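Prophenoloxidase b (Marsupenaeus japonicus, PDB 3WKY) is a type 3 copper protein of crustacean hemolymph, the inactive precursor of a phenoloxidase that probably hydroxylates monophenols and oxidises o-diphenols. Local coordinates at residues V403-K408 against L523-T528; P412-R417 against M632-E637; E646-V649 against N654-L657. All coordinates share one frame; numbering follows the deposited sequence.

Interaction 1 (V403-K408 against L523-T528); sequences VFHRYK and LLRYWT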
loop_
_atom_site.group_PDB
_atom_site.type_symbol
_atom_site.label_atom_id
_atom_site.label_comp_id
_atom_site.label_asym_id
_atom_site.label_seq_id
_atom_site.Cartn_x
_atom_site.Cartn_y
_atom_site.Cartn_z
ATOM N N VAL A 403 12.014 26.372 -4.724
ATOM C CA VAL A 403 11.919 26.708 -6.140
ATOM C C VAL A 403 12.828 27.903 -6.422
ATOM O O VAL A 403 13.595 27.913 -7.394
ATOM C CB VAL A 403 10.489 27.078 -6.554
ATOM C CG1 VAL A 403 10.422 27.384 -8.061
ATOM C CG2 VAL A 403 9.505 25.931 -6.205
ATOM N N PHE A 404 12.729 28.914 -5.574
ATOM C CA PHE A 404 13.569 30.109 -5.761
ATOM C C PHE A 404 15.063 29.785 -5.670
ATOM O O PHE A 404 15.860 30.293 -6.462
ATOM C CB PHE A 404 13.175 31.201 -4.762
ATOM C CG PHE A 404 11.852 31.873 -5.081
ATOM C CD1 PHE A 404 11.606 32.386 -6.347
ATOM C CD2 PHE A 404 10.850 31.978 -4.114
ATOM C CE1 PHE A 404 10.390 33.012 -6.649
ATOM C CE2 PHE A 404 9.636 32.604 -4.411
ATOM C CZ PHE A 404 9.408 33.119 -5.686
ATOM N N HIS A 405 15.442 28.933 -4.719
ATOM C CA HIS A 405 16.852 28.540 -4.549
ATOM C C HIS A 405 17.296 27.702 -5.748
ATOM O O HIS A 405 18.438 27.810 -6.203
ATOM C CB HIS A 405 17.041 27.766 -3.232
ATOM C CG HIS A 405 18.440 27.282 -2.999
ATOM N ND1 HIS A 405 19.501 28.140 -2.803
ATOM C CD2 HIS A 405 18.951 26.029 -2.919
ATOM C CE1 HIS A 405 20.606 27.438 -2.618
ATOM N NE2 HIS A 405 20.298 26.155 -2.676
ATOM N N ARG A 406 16.394 26.870 -6.272
ATOM C CA ARG A 406 16.689 26.132 -7.499
ATOM C C ARG A 406 17.097 27.109 -8.591
ATOM O O ARG A 406 18.080 26.888 -9.312
ATOM C CB ARG A 406 15.467 25.343 -7.975
ATOM C CG ARG A 406 15.738 24.443 -9.192
ATOM C CD ARG A 406 14.409 23.907 -9.762
ATOM N NE ARG A 406 14.610 22.921 -10.826
ATOM C CZ ARG A 406 14.427 21.609 -10.675
ATOM N NH1 ARG A 406 14.036 21.108 -9.504
ATOM N NH2 ARG A 406 14.632 20.795 -11.702
ATOM N N TYR A 407 16.342 28.197 -8.710
ATOM C CA TYR A 407 16.687 29.203 -9.694
ATOM C C TYR A 407 18.024 29.882 -9.322
ATOM O O TYR A 407 18.911 30.034 -10.179
ATOM C CB TYR A 407 15.567 30.240 -9.894
ATOM C CG TYR A 407 16.153 31.439 -10.607
ATOM C CD1 TYR A 407 16.410 31.392 -11.975
ATOM C CD2 TYR A 407 16.547 32.576 -9.900
ATOM C CE1 TYR A 407 17.023 32.481 -12.626
ATOM C CE2 TYR A 407 17.147 33.649 -10.540
ATOM C CZ TYR A 407 17.381 33.597 -11.899
ATOM O OH TYR A 407 17.990 34.669 -12.540
ATOM N N LYS A 408 18.182 30.283 -8.062
ATOM C CA LYS A 408 19.437 30.963 -7.683
ATOM C C LYS A 408 20.666 30.129 -8.026
ATOM O O LYS A 408 21.681 30.662 -8.476
ATOM C CB LYS A 408 19.459 31.345 -6.200
ATOM C CG LYS A 408 18.479 32.460 -5.813
ATOM C CD LYS A 408 18.919 33.816 -6.393
ATOM C CE LYS A 408 18.046 34.958 -5.838
ATOM N NZ LYS A 408 18.561 36.305 -6.299
ATOM N N LEU A 523 24.401 27.369 4.382
ATOM C CA LEU A 523 24.089 28.663 4.978
ATOM C C LEU A 523 23.255 29.549 4.063
ATOM O O LEU A 523 22.525 30.415 4.542
ATOM C CB LEU A 523 25.383 29.392 5.396
ATOM C CG LEU A 523 26.100 28.793 6.606
ATOM C CD1 LEU A 523 27.490 29.454 6.792
ATOM C CD2 LEU A 523 25.271 28.994 7.852
ATOM N N LEU A 524 23.362 29.354 2.750
ATOM C CA LEU A 524 22.528 30.112 1.810
ATOM C C LEU A 524 21.038 30.016 2.140
ATOM O O LEU A 524 20.274 30.943 1.873
ATOM C CB LEU A 524 22.728 29.634 0.372
ATOM C CG LEU A 524 24.079 29.875 -0.293
ATOM C CD1 LEU A 524 24.061 29.320 -1.711
ATOM C CD2 LEU A 524 24.414 31.367 -0.307
ATOM N N ARG A 525 20.619 28.902 2.726
ATOM C CA ARG A 525 19.190 28.713 2.974
ATOM C C ARG A 525 18.782 29.418 4.267
ATOM O O ARG A 525 17.592 29.475 4.592
ATOM C CB ARG A 525 18.834 27.224 3.066
ATOM C CG ARG A 525 19.403 26.349 1.932
ATOM C CD ARG A 525 19.018 26.857 0.525
ATOM N NE ARG A 525 17.598 27.195 0.395
ATOM C CZ ARG A 525 16.628 26.303 0.176
ATOM N NH1 ARG A 525 16.919 25.008 0.098
ATOM N NH2 ARG A 525 15.367 26.706 0.056
ATOM N N TYR A 526 19.770 29.936 5.001
ATOM C CA TYR A 526 19.532 30.533 6.322
ATOM C C TYR A 526 19.708 32.056 6.431
ATOM O O TYR A 526 19.095 32.660 7.296
ATOM C CB TYR A 526 20.415 29.877 7.400
ATOM C CG TYR A 526 19.874 28.570 7.958
ATOM C CD1 TYR A 526 19.033 28.561 9.062
ATOM C CD2 TYR A 526 20.217 27.348 7.386
ATOM C CE1 TYR A 526 18.535 27.361 9.582
ATOM C CE2 TYR A 526 19.723 26.146 7.897
ATOM C CZ TYR A 526 18.897 26.163 8.996
ATOM O OH TYR A 526 18.410 24.979 9.512
ATOM N N TRP A 527 20.563 32.675 5.612
ATOM C CA TRP A 527 20.879 34.102 5.832
ATOM C C TRP A 527 19.632 34.981 5.894
ATOM O O TRP A 527 18.798 34.928 4.992
ATOM C CB TRP A 527 21.804 34.643 4.743
ATOM C CG TRP A 527 23.148 34.004 4.754
ATOM C CD1 TRP A 527 23.676 33.185 3.794
ATOM C CD2 TRP A 527 24.144 34.123 5.780
ATOM N NE1 TRP A 527 24.941 32.793 4.159
ATOM C CE2 TRP A 527 25.253 33.352 5.371
ATOM C CE3 TRP A 527 24.208 34.814 6.996
ATOM C CZ2 TRP A 527 26.418 33.246 6.142
ATOM C CZ3 TRP A 527 25.361 34.697 7.769
ATOM C CH2 TRP A 527 26.450 33.915 7.338
ATOM N N THR A 528 19.518 35.784 6.951
ATOM C CA THR A 528 18.403 36.720 7.074
ATOM C C THR A 528 18.924 38.132 7.305
ATOM O O THR A 528 19.955 38.335 7.960
ATOM C CB THR A 528 17.405 36.324 8.198
ATOM O OG1 THR A 528 16.262 37.195 8.159
ATOM C CG2 THR A 528 18.073 36.381 9.588
#
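His405 and Arg525 meet flat against each other. The imidazole plane and the guanidinium plane are only 6° apart. The overlap is not ring centre on group centre. The atom over the middle of the imidazole is Arg525 CD, 3.4 Å from the ring centroid of His405 and almost exactly on the ring normal. This is a CH-pi contact. The guanidinium itself is shifted from there toward the root of the histidine. Arg525 NE lies 3.5 Å from His405 CG, and Arg525 CZ is 3.7 Å from His405 CB. The centres of the two flat groups are therefore 4.2 Å apart, an offset stack.

The torsions explain the fit. His405 CG is anti to its backbone N (chi1 178°), which carries the ring off the helix toward the loop. The arginine chain bends at chi2 and chi3. This sets CD over the ring and swings the guanidinium over the CB-CG end. Leu524 approaches differently. Its CD1 comes to the edge of the imidazole, 4.0 Å from His405 CE1.

No hydrogen bond joins the two segments. The charged end of Arg525 is bound to residues just before segment 403-408: NH2 forms a salt bridge with Asp401 and a hydrogen bond with Asn402. These bonds probably help fix its rotation, nearly parallel to the ring. Without the imidazole, as with an alanine here, one face of the Arg525 guanidinium is likely to lose its stacking partner, and Leu524 CD1 its edge contact.

The contact ties helix 391-409, which carries His397 of the Cu2-O2 cluster pocket, to the loop between helix 520-523 and strand 528-534 of the Ig-like domain. It is an arginine-aromatic stack between the copper-site helix and the Ig-like domain of the arthropod hemocyanin fold.

Interaction 2 (P412-R417 against M632-E637); sequences PPYTPR and MGYPLE. With NAG (2-acetamido-2-deoxy-beta-D-glucopyranose), chain E.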
loop_
_atom_site.group_PDB
_atom_site.type_symbol
_atom_site.label_atom_id
_atom_site.label_comp_id
_atom_site.label_asym_id
_atom_site.label_seq_id
_atom_site.Cartn_x
_atom_site.Cartn_y
_atom_site.Cartn_z
ATOM N N PRO A 412 25.561 32.175 -12.218
ATOM C CA PRO A 412 27.011 32.076 -11.998
ATOM C C PRO A 412 27.404 32.786 -10.716
ATOM O O PRO A 412 26.754 33.767 -10.340
ATOM C CB PRO A 412 27.613 32.808 -13.212
ATOM C CG PRO A 412 26.562 33.768 -13.649
ATOM C CD PRO A 412 25.212 33.056 -13.348
ATOM N N PRO A 413 28.452 32.301 -10.036
ATOM C CA PRO A 413 28.925 32.982 -8.826
ATOM C C PRO A 413 29.273 34.431 -9.151
ATOM O O PRO A 413 29.646 34.714 -10.294
ATOM C CB PRO A 413 30.212 32.228 -8.479
ATOM C CG PRO A 413 30.025 30.855 -9.092
ATOM C CD PRO A 413 29.231 31.082 -10.346
ATOM N N TYR A 414 29.116 35.325 -8.180
ATOM C CA TYR A 414 29.555 36.707 -8.344
ATOM C C TYR A 414 31.041 36.733 -8.692
ATOM O O TYR A 414 31.835 35.994 -8.104
ATOM C CB TYR A 414 29.290 37.513 -7.069
ATOM C CG TYR A 414 27.812 37.723 -6.806
ATOM C CD1 TYR A 414 27.059 38.568 -7.614
ATOM C CD2 TYR A 414 27.177 37.090 -5.745
ATOM C CE1 TYR A 414 25.703 38.768 -7.370
ATOM C CE2 TYR A 414 25.810 37.273 -5.504
ATOM C CZ TYR A 414 25.090 38.111 -6.314
ATOM O OH TYR A 414 23.746 38.292 -6.068
ATOM N N THR A 415 31.406 37.564 -9.667
ATOM C CA THR A 415 32.818 37.705 -10.075
ATOM C C THR A 415 33.595 38.511 -9.037
ATOM O O THR A 415 32.990 39.158 -8.179
ATOM C CB THR A 415 32.930 38.415 -11.434
ATOM O OG1 THR A 415 32.473 39.769 -11.305
ATOM C CG2 THR A 415 32.101 37.680 -12.492
ATOM N N PRO A 416 34.943 38.473 -9.096
ATOM C CA PRO A 416 35.718 39.314 -8.177
ATOM C C PRO A 416 35.292 40.778 -8.253
ATOM O O PRO A 416 35.146 41.434 -7.219
ATOM C CB PRO A 416 37.152 39.144 -8.687
ATOM C CG PRO A 416 37.167 37.738 -9.227
ATOM C CD PRO A 416 35.800 37.514 -9.825
ATOM N N ARG A 417 35.064 41.276 -9.458
ATOM C CA ARG A 417 34.656 42.665 -9.640
ATOM C C ARG A 417 33.292 42.932 -9.008
ATOM O O ARG A 417 33.056 44.001 -8.446
ATOM C CB ARG A 417 34.626 43.023 -11.128
ATOM C CG ARG A 417 34.335 44.489 -11.409
ATOM C CD ARG A 417 35.436 45.383 -10.837
ATOM N NE ARG A 417 35.115 46.804 -10.958
ATOM C CZ ARG A 417 34.559 47.533 -9.993
ATOM N NH1 ARG A 417 34.303 48.817 -10.199
ATOM N NH2 ARG A 417 34.254 46.980 -8.824
ATOM N N MET A 632 18.182 41.318 -4.212
ATOM C CA MET A 632 17.883 41.344 -2.781
ATOM C C MET A 632 18.568 40.173 -2.074
ATOM O O MET A 632 18.460 39.016 -2.518
ATOM C CB MET A 632 16.373 41.284 -2.554
ATOM C CG MET A 632 15.638 42.479 -3.180
ATOM S SD MET A 632 13.859 42.339 -2.956
ATOM C CE MET A 632 13.292 43.260 -4.380
ATOM N N GLY A 633 19.271 40.477 -0.984
ATOM C CA GLY A 633 20.007 39.471 -0.242
ATOM C C GLY A 633 21.446 39.289 -0.709
ATOM O O GLY A 633 22.163 38.448 -0.171
ATOM N N TYR A 634 21.860 40.073 -1.701
ATOM C CA TYR A 634 23.230 40.038 -2.215
ATOM C C TYR A 634 24.199 40.273 -1.067
ATOM O O TYR A 634 23.927 41.089 -0.184
ATOM C CB TYR A 634 23.393 41.111 -3.297
ATOM C CG TYR A 634 24.814 41.600 -3.556
ATOM C CD1 TYR A 634 25.336 42.673 -2.853
ATOM C CD2 TYR A 634 25.599 41.025 -4.552
ATOM C CE1 TYR A 634 26.620 43.142 -3.107
ATOM C CE2 TYR A 634 26.898 41.492 -4.809
ATOM C CZ TYR A 634 27.388 42.549 -4.086
ATOM O OH TYR A 634 28.677 43.023 -4.333
ATOM N N PRO A 635 25.325 39.543 -1.056
ATOM C CA PRO A 635 25.756 38.569 -2.064
ATOM C C PRO A 635 25.443 37.122 -1.663
ATOM O O PRO A 635 25.930 36.194 -2.311
ATOM C CB PRO A 635 27.273 38.756 -2.053
ATOM C CG PRO A 635 27.580 39.044 -0.612
ATOM C CD PRO A 635 26.373 39.772 -0.042
ATOM N N LEU A 636 24.630 36.940 -0.628
ATOM C CA LEU A 636 24.483 35.632 0.003
ATOM C C LEU A 636 23.267 34.836 -0.499
ATOM O O LEU A 636 22.628 34.122 0.276
ATOM C CB LEU A 636 24.420 35.792 1.522
ATOM C CG LEU A 636 25.670 36.472 2.109
ATOM C CD1 LEU A 636 25.510 36.646 3.610
ATOM C CD2 LEU A 636 26.912 35.655 1.785
ATOM N N GLU A 637 22.953 34.966 -1.785
ATOM C CA GLU A 637 21.951 34.095 -2.398
ATOM C C GLU A 637 22.506 33.382 -3.627
ATOM O O GLU A 637 21.755 32.741 -4.357
ATOM C CB GLU A 637 20.660 34.861 -2.740
ATOM C CG GLU A 637 20.854 36.365 -2.994
ATOM C CD GLU A 637 21.679 36.653 -4.228
ATOM O OE1 GLU A 637 22.896 36.937 -4.080
ATOM O OE2 GLU A 637 21.114 36.630 -5.347
HETATM C C1 NAG E . 36.491 52.467 -6.028
HETATM C C2 NAG E . 36.030 51.385 -7.022
HETATM C C3 NAG E . 35.686 51.863 -8.439
HETATM C C4 NAG E . 35.379 53.350 -8.558
HETATM C C5 NAG E . 36.380 54.130 -7.733
HETATM C C6 NAG E . 36.197 55.632 -7.929
HETATM C C7 NAG E . 37.128 49.262 -6.434
HETATM C C8 NAG E . 38.464 48.898 -5.853
HETATM N N2 NAG E . 37.078 50.383 -7.155
HETATM O O3 NAG E . 34.567 51.138 -8.900
HETATM O O4 NAG E . 35.461 53.759 -9.905
HETATM O O5 NAG E . 36.145 53.791 -6.390
HETATM O O6 NAG E . 34.857 55.978 -7.653
HETATM O O7 NAG E . 36.159 48.528 -6.234
#
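Tyr414 of segment 412-417 packs its ring against Tyr634 in a T-shaped pair, inside the Ig-like region of the hemocyanin fold. The side chain leaves CB with CG anti to the carbonyl carbon (chi1 -68°) and heads into loop 632-637.

Along one side of the ring, CD2 comes near Pro635. Tyr414 CE2 follows, 3.4 Å from Pro635 O, with the proline CB a little farther off at 4.0 Å from that same CE2. A cis peptide bond links Tyr634 to Pro635. Along the other side, CD1 and CE1 run beneath the edge of Tyr634. Tyr414 CZ is closest to that edge, 3.4 Å from Tyr634 CD2, which stands over one face of Tyr414 toward the rim. The two ring planes are at 90°, with centroids 5.0 Å apart. Leu419 of helix 416-419 touches both tyrosines, and the hydroxyl of Tyr634 is bonded to the backbone O of Gln418.

At the tip, OH donates a hydrogen bond to Glu637. Glu637 OE2 is salt-bridged to Lys408, so the carboxylate serves two partners. That pairing probably favours its charged form.

Farther along the segment, Arg417 has two conformers. In one of them NH1 makes a weak and doubtful bond to O3 of NAG, a sugar of the protein's own glycan. Arg417 also packs on Phe685 of a second subunit.

The short bond at the tip of Tyr414, 2.6 Å from its OH to Glu637 OE1, arrives on the syn side of the carboxylate, 21° out of its plane.

Interaction 3 (E646-V649 against N654-L657); sequences EDFV and NMML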
loop_
_atom_site.group_PDB
_atom_site.type_symbol
_atom_site.label_atom_id
_atom_site.label_comp_id
_atom_site.label_asym_id
_atom_site.label_seq_id
_atom_site.Cartn_x
_atom_site.Cartn_y
_atom_site.Cartn_z
ATOM N N GLU A 646 33.610 31.317 6.142
ATOM C CA GLU A 646 34.931 31.814 6.550
ATOM C C GLU A 646 35.867 32.023 5.350
ATOM O O GLU A 646 36.471 33.099 5.200
ATOM C CB GLU A 646 35.565 30.859 7.572
ATOM C CG GLU A 646 34.850 30.820 8.929
ATOM C CD GLU A 646 33.673 29.836 9.000
ATOM O OE1 GLU A 646 33.209 29.324 7.955
ATOM O OE2 GLU A 646 33.202 29.575 10.129
ATOM N N ASP A 647 35.995 31.002 4.502
ATOM C CA ASP A 647 36.832 31.100 3.304
ATOM C C ASP A 647 36.335 32.190 2.369
ATOM O O ASP A 647 37.125 32.914 1.763
ATOM C CB ASP A 647 36.883 29.771 2.541
ATOM C CG ASP A 647 37.732 28.718 3.231
ATOM O OD1 ASP A 647 38.406 29.040 4.235
ATOM O OD2 ASP A 647 37.729 27.564 2.754
ATOM N N PHE A 648 35.018 32.293 2.238
ATOM C CA PHE A 648 34.408 33.304 1.375
ATOM C C PHE A 648 34.780 34.714 1.821
ATOM O O PHE A 648 35.213 35.535 1.019
ATOM C CB PHE A 648 32.885 33.132 1.406
ATOM C CG PHE A 648 32.130 34.119 0.551
ATOM C CD1 PHE A 648 32.103 33.983 -0.828
ATOM C CD2 PHE A 648 31.410 35.154 1.137
ATOM C CE1 PHE A 648 31.399 34.886 -1.628
ATOM C CE2 PHE A 648 30.695 36.060 0.347
ATOM C CZ PHE A 648 30.692 35.921 -1.038
ATOM N N VAL A 649 34.618 34.988 3.108
ATOM C CA VAL A 649 34.827 36.324 3.658
ATOM C C VAL A 649 36.315 36.695 3.635
ATOM O O VAL A 649 36.689 37.860 3.451
ATOM C CB VAL A 649 34.255 36.382 5.099
ATOM C CG1 VAL A 649 34.804 37.543 5.882
ATOM C CG2 VAL A 649 32.718 36.425 5.066
ATOM N N ASN A 654 36.559 43.830 2.097
ATOM C CA ASN A 654 35.322 44.550 2.413
ATOM C C ASN A 654 34.260 43.669 3.074
ATOM O O ASN A 654 33.109 44.087 3.229
ATOM C CB ASN A 654 34.734 45.243 1.180
ATOM C CG ASN A 654 34.457 44.281 0.037
ATOM O OD1 ASN A 654 35.169 43.286 -0.148
ATOM N ND2 ASN A 654 33.424 44.581 -0.747
ATOM N N MET A 655 34.650 42.459 3.465
ATOM C CA MET A 655 33.751 41.594 4.219
ATOM C C MET A 655 34.398 41.147 5.511
ATOM O O MET A 655 35.608 40.876 5.553
ATOM C CB MET A 655 33.375 40.349 3.411
ATOM C CG MET A 655 32.773 40.587 2.047
ATOM S SD MET A 655 32.460 38.936 1.333
ATOM C CE MET A 655 32.038 39.366 -0.352
ATOM N N MET A 656 33.595 41.055 6.565
ATOM C CA MET A 656 34.071 40.504 7.833
ATOM C C MET A 656 33.014 39.596 8.451
ATOM O O MET A 656 31.819 39.890 8.390
ATOM C CB MET A 656 34.459 41.617 8.816
ATOM C CG MET A 656 34.880 41.119 10.201
ATOM S SD MET A 656 35.945 42.313 11.076
ATOM C CE MET A 656 37.460 42.182 10.118
ATOM N N LEU A 657 33.457 38.491 9.040
ATOM C CA LEU A 657 32.534 37.559 9.686
ATOM C C LEU A 657 32.644 37.648 11.201
ATOM O O LEU A 657 33.634 37.220 11.796
ATOM C CB LEU A 657 32.805 36.127 9.228
ATOM C CG LEU A 657 31.840 35.076 9.774
ATOM C CD1 LEU A 657 30.450 35.284 9.161
ATOM C CD2 LEU A 657 32.364 33.657 9.516
#
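In Phe648 the first torsion (chi1 -180°) sets CG beside the carbonyl carbon and swings the ring toward the side chain of Met655. The methionine starts with CG anti to the carbonyl carbon (chi1 -55°) and runs extended beyond CG. The straight chain carries the sulfur to the CD2-CE2 flank of the ring, with the methyl reaching on to CZ.

Met655 SD lies 3.5 Å from Phe648 CE2. Measured to the ring centroid of Phe648, Met655 SD is 4.3 Å away, and it approaches obliquely. This is a Met-aromatic contact. The methyl continues past the sulfur along the ring: Met655 CE touches both CE2, at 3.6 Å, and CZ of Phe648.

Val649 faces the strand backbone rather than one side chain. It has two conformers. In the one described, Val649 CG1 rests 3.4 Å from Met655 O. The same methyl, Val649 CG1, lies 3.6 Å from Met656 CA and equally near the N of Leu657. It lies against the backbone on both sides of Met656, touching the O of the peptide before it and the N of the one after. The CB atoms of Met655 and Leu657 lie near it as well.

The outer end of the contact belongs to Glu646. Its aliphatic part does the work: Glu646 CG is 3.8 Å from Leu657 CD2. No hydrogen bond crosses between the two segments. The contact is mainly apolar packing plus the Met-aromatic contact.

Helix 645-650 packs here against the strand that follows it, 655-664, in the mixed sheet of the Ig-like domain. The strand is bonded along strand 588-598, through Met656 with Val594. Phe593 of that strand touches Val649, and His591 touches Glu646 and Leu657. Leu419 of helix 416-419 packs on both Phe648 and Met655.

In the fold
The three contacts lie on one side of the chain's centre. Interactions 1 and 2 have centres 12 Å apart, interactions 2 and 3 are 13 Å apart, and interactions 1 and 3 are 19 Å apart. Interaction 2 is the bridge. It touches interaction 1 through the Lys408-Glu637 salt bridge and through Leu636, which packs on Leu524 and Trp527. Leu636 also reaches Phe648 of interaction 3. The segments of interactions 1 and 2 alternate along the chain, whereas interaction 3 is a local pairing that follows both. Together they connect helix 391-409, which carries His397 of the copper site, through the 632-637 loop to the sheet of the Ig-like domain.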